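Cytochrome P450 (CYP102L1) (Mycobacterium phage Adler, PDB 6N6Q) is a phage-encoded haem protein of the cytochrome P450 family that probably acts as a monooxygenase, activating dioxygen at its haem iron. Local coordinates at residues D336-L341 with A389-E394. Residues are numbered along the deposited sequence; the frame is centred on the assembly and turned at random.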
ATOM      1  N   ASP A 336       3.671 -12.433  -3.274  1.00 53.23           N
ATOM      2  CA  ASP A 336       2.657 -12.419  -4.322  1.00 45.41           C
ATOM      3  C   ASP A 336       1.385 -13.118  -3.861  1.00 53.37           C
ATOM      4  O   ASP A 336       0.276 -12.607  -4.050  1.00 55.64           O
ATOM      5  CB  ASP A 336       3.205 -13.071  -5.591  1.00 50.47           C
ATOM      6  CG  ASP A 336       4.257 -12.224  -6.273  1.00 52.75           C
ATOM      7  OD1 ASP A 336       4.512 -11.097  -5.801  1.00 60.26           O
ATOM      8  OD2 ASP A 336       4.829 -12.683  -7.285  1.00 59.07           O
ATOM      9  N   GLU A 337       1.529 -14.292  -3.241  1.00 52.01           N
ATOM     10  CA  GLU A 337       0.362 -15.012  -2.744  1.00 57.46           C
ATOM     11  C   GLU A 337      -0.321 -14.255  -1.613  1.00 54.35           C
ATOM     12  O   GLU A 337      -1.548 -14.322  -1.478  1.00 59.89           O
ATOM     13  CB  GLU A 337       0.766 -16.416  -2.290  1.00 55.42           C
ATOM     14  CG  GLU A 337      -0.387 -17.285  -1.798  1.00 54.81           C
ATOM     15  CD  GLU A 337      -1.312 -17.751  -2.913  1.00 62.34           C
ATOM     16  OE1 GLU A 337      -1.058 -17.426  -4.092  1.00 61.14           O
ATOM     17  OE2 GLU A 337      -2.299 -18.454  -2.605  1.00 64.19           O
ATOM     18  N   ALA A 338       0.449 -13.532  -0.796  1.00 52.47           N
ATOM     19  CA  ALA A 338      -0.157 -12.696   0.235  1.00 56.77           C
ATOM     20  C   ALA A 338      -0.952 -11.554  -0.385  1.00 53.11           C
ATOM     21  O   ALA A 338      -2.063 -11.247   0.063  1.00 47.41           O
ATOM     22  CB  ALA A 338       0.918 -12.154   1.177  1.00 39.98           C
ATOM     23  N   LEU A 339      -0.401 -10.917  -1.422  1.00 50.77           N
ATOM     24  CA  LEU A 339      -1.112  -9.844  -2.105  1.00 48.95           C
ATOM     25  C   LEU A 339      -2.285 -10.359  -2.925  1.00 56.51           C
ATOM     26  O   LEU A 339      -3.158  -9.568  -3.297  1.00 50.22           O
ATOM     27  CB  LEU A 339      -0.150  -9.061  -3.000  1.00 39.47           C
ATOM     28  CG  LEU A 339       0.843  -8.171  -2.251  1.00 42.75           C
ATOM     29  CD1 LEU A 339       1.778  -7.465  -3.220  1.00 40.30           C
ATOM     30  CD2 LEU A 339       0.099  -7.162  -1.388  1.00 39.26           C
ATOM     31  N   ARG A 340      -2.326 -11.659  -3.219  1.00 53.27           N
ATOM     32  CA  ARG A 340      -3.496 -12.228  -3.876  1.00 52.04           C
ATOM     33  C   ARG A 340      -4.592 -12.530  -2.861  1.00 54.68           C
ATOM     34  O   ARG A 340      -5.710 -12.015  -2.964  1.00 56.32           O
ATOM     35  CB  ARG A 340      -3.116 -13.497  -4.643  1.00 54.22           C
ATOM     36  CG  ARG A 340      -4.261 -14.072  -5.466  1.00 58.40           C
ATOM     37  CD  ARG A 340      -3.994 -15.504  -5.896  1.00 53.40           C
ATOM     38  NE  ARG A 340      -3.946 -16.416  -4.757  1.00 56.50           N
ATOM     39  CZ  ARG A 340      -5.018 -16.955  -4.188  1.00 56.94           C
ATOM     40  NH1 ARG A 340      -6.229 -16.674  -4.649  1.00 56.61           N
ATOM     41  NH2 ARG A 340      -4.882 -17.774  -3.156  1.00 57.32           N
ATOM     42  N   LEU A 341      -4.279 -13.359  -1.861  1.00 50.00           N
ATOM     43  CA  LEU A 341      -5.292 -13.770  -0.896  1.00 55.58           C
ATOM     44  C   LEU A 341      -5.847 -12.582  -0.120  1.00 54.59           C
ATOM     45  O   LEU A 341      -7.031 -12.572   0.238  1.00 55.89           O
ATOM     46  CB  LEU A 341      -4.712 -14.811   0.062  1.00 52.48           C
ATOM     47  CG  LEU A 341      -5.727 -15.752   0.712  1.00 59.72           C
ATOM     48  CD1 LEU A 341      -6.525 -16.483  -0.355  1.00 53.51           C
ATOM     49  CD2 LEU A 341      -5.029 -16.743   1.630  1.00 56.83           C
ATOM     50  N   ALA A 389      -8.818 -20.359  -1.808  1.00 52.97           N
ATOM     51  CA  ALA A 389      -8.799 -19.856  -0.443  1.00 52.42           C
ATOM     52  C   ALA A 389      -7.579 -20.311   0.346  1.00 62.73           C
ATOM     53  O   ALA A 389      -7.440 -19.936   1.515  1.00 68.24           O
ATOM     54  CB  ALA A 389     -10.073 -20.282   0.293  1.00 42.87           C
ATOM     55  N   GLU A 390      -6.697 -21.103  -0.256  1.00 61.64           N
ATOM     56  CA  GLU A 390      -5.516 -21.613   0.423  1.00 63.86           C
ATOM     57  C   GLU A 390      -4.302 -20.750   0.100  1.00 57.76           C
ATOM     58  O   GLU A 390      -4.182 -20.198  -0.997  1.00 51.60           O
ATOM     59  CB  GLU A 390      -5.238 -23.063   0.021  1.00 65.51           C
ATOM     60  CG  GLU A 390      -6.457 -23.970   0.065  1.00 74.49           C
ATOM     61  CD  GLU A 390      -6.110 -25.426  -0.194  1.00 85.69           C
ATOM     62  OE1 GLU A 390      -6.686 -26.304   0.484  1.00 95.23           O
ATOM     63  OE2 GLU A 390      -5.257 -25.692  -1.068  1.00 81.86           O
ATOM     64  N   PHE A 391      -3.398 -20.640   1.072  1.00 56.87           N
ATOM     65  CA  PHE A 391      -2.133 -19.932   0.886  1.00 58.71           C
ATOM     66  C   PHE A 391      -1.132 -20.918   0.293  1.00 60.15           C
ATOM     67  O   PHE A 391      -0.615 -21.793   0.993  1.00 57.99           O
ATOM     68  CB  PHE A 391      -1.636 -19.350   2.205  1.00 55.37           C
ATOM     69  CG  PHE A 391      -0.374 -18.544   2.075  1.00 54.31           C
ATOM     70  CD1 PHE A 391      -0.419 -17.220   1.673  1.00 61.85           C
ATOM     71  CD2 PHE A 391       0.858 -19.109   2.360  1.00 60.42           C
ATOM     72  CE1 PHE A 391       0.740 -16.474   1.551  1.00 60.37           C
ATOM     73  CE2 PHE A 391       2.020 -18.368   2.241  1.00 61.11           C
ATOM     74  CZ  PHE A 391       1.961 -17.050   1.836  1.00 51.77           C
ATOM     75  N   LYS A 392      -0.869 -20.786  -1.005  1.00 59.50           N
ATOM     76  CA  LYS A 392       0.053 -21.671  -1.716  1.00 62.12           C
ATOM     77  C   LYS A 392       0.954 -20.814  -2.597  1.00 60.61           C
ATOM     78  O   LYS A 392       0.552 -20.415  -3.702  1.00 58.06           O
ATOM     79  CB  LYS A 392      -0.696 -22.711  -2.544  1.00 60.26           C
ATOM     80  CG  LYS A 392      -1.737 -23.500  -1.764  1.00 64.94           C
ATOM     81  CD  LYS A 392      -2.485 -24.487  -2.650  1.00 75.21           C
ATOM     82  CE  LYS A 392      -1.608 -25.665  -3.040  1.00 77.15           C
ATOM     83  NZ  LYS A 392      -2.400 -26.741  -3.699  1.00 77.27           N
ATOM     84  N   PRO A 393       2.172 -20.505  -2.142  1.00 57.20           N
ATOM     85  CA  PRO A 393       3.049 -19.623  -2.932  1.00 50.46           C
ATOM     86  C   PRO A 393       3.392 -20.166  -4.306  1.00 59.97           C
ATOM     87  O   PRO A 393       3.533 -19.379  -5.250  1.00 57.45           O
ATOM     88  CB  PRO A 393       4.301 -19.497  -2.051  1.00 55.81           C
ATOM     89  CG  PRO A 393       3.824 -19.800  -0.666  1.00 62.21           C
ATOM     90  CD  PRO A 393       2.749 -20.834  -0.829  1.00 63.63           C
ATOM     91  N   GLU A 394       3.525 -21.489  -4.452  1.00 60.39           N
ATOM     92  CA  GLU A 394       3.881 -22.064  -5.744  1.00 60.87           C
ATOM     93  C   GLU A 394       2.832 -21.779  -6.812  1.00 64.36           C
ATOM     94  O   GLU A 394       3.127 -21.902  -8.007  1.00 58.37           O
ATOM     95  CB  GLU A 394       4.097 -23.574  -5.612  1.00 63.10           C
ATOM     96  CG  GLU A 394       5.385 -23.972  -4.900  1.00 70.07           C
ATOM     97  CD  GLU A 394       5.214 -24.125  -3.397  1.00 81.61           C
ATOM     98  OE1 GLU A 394       4.243 -23.563  -2.839  1.00 68.16           O
ATOM     99  OE2 GLU A 394       6.051 -24.816  -2.775  1.00 69.29           O
TER
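The ExxR motif of the P450 K-helix, here Glu337 and Arg340 on helix 329-341, meets loop 389-394, which runs into Arg395; Phe391 to Arg395 match the family's PERF-type motif, which supplies a second arginine. Glu337 carries the contact. It extends away from its own amide nitrogen (chi1 -178°) and then bends at chi2, which brings the carboxylate to the loop backbone, where OE2 accepts a straight hydrogen bond from Lys392 N at 3.2 Å. One turn along the helix, Arg340 grips the same carboxylate side-on: NE lies 3.1 Å from Glu337 OE1, and NH2 forms a salt bridge of 2.7 Å to OE2. Lys392 N and Arg340 NH2 approach OE2 from opposite faces of the carboxylate plane, and Arg395 adds a salt bridge to the same oxygen, completing the Glu-Arg-Arg triad known from P450s. Arginine suits its place because its planar guanidinium holds several N-H donors: NE and NH2 serve the carboxylate while NH1 and NH2 also reach the carbonyls of His379 and Ala388. Beside this polar network Phe391 CD1 comes to 3.5 Å from Glu337 CG. Ala338's small side chain leaves room for the ring edge at the helix backbone, consistent with the 3.8 Å from Phe391 CE1 to Ala338 N. Leu341 CD2 packs 4.3 Å from Phe391 CB, and Phe293 stacks on the ring from helix 265-296. The lysine amine turns away to Asp387. A buried carboxylate ringed by a backbone N-H and two arginines should stay ionised, and its several bonds probably fix the PERF-type motif against the K-helix.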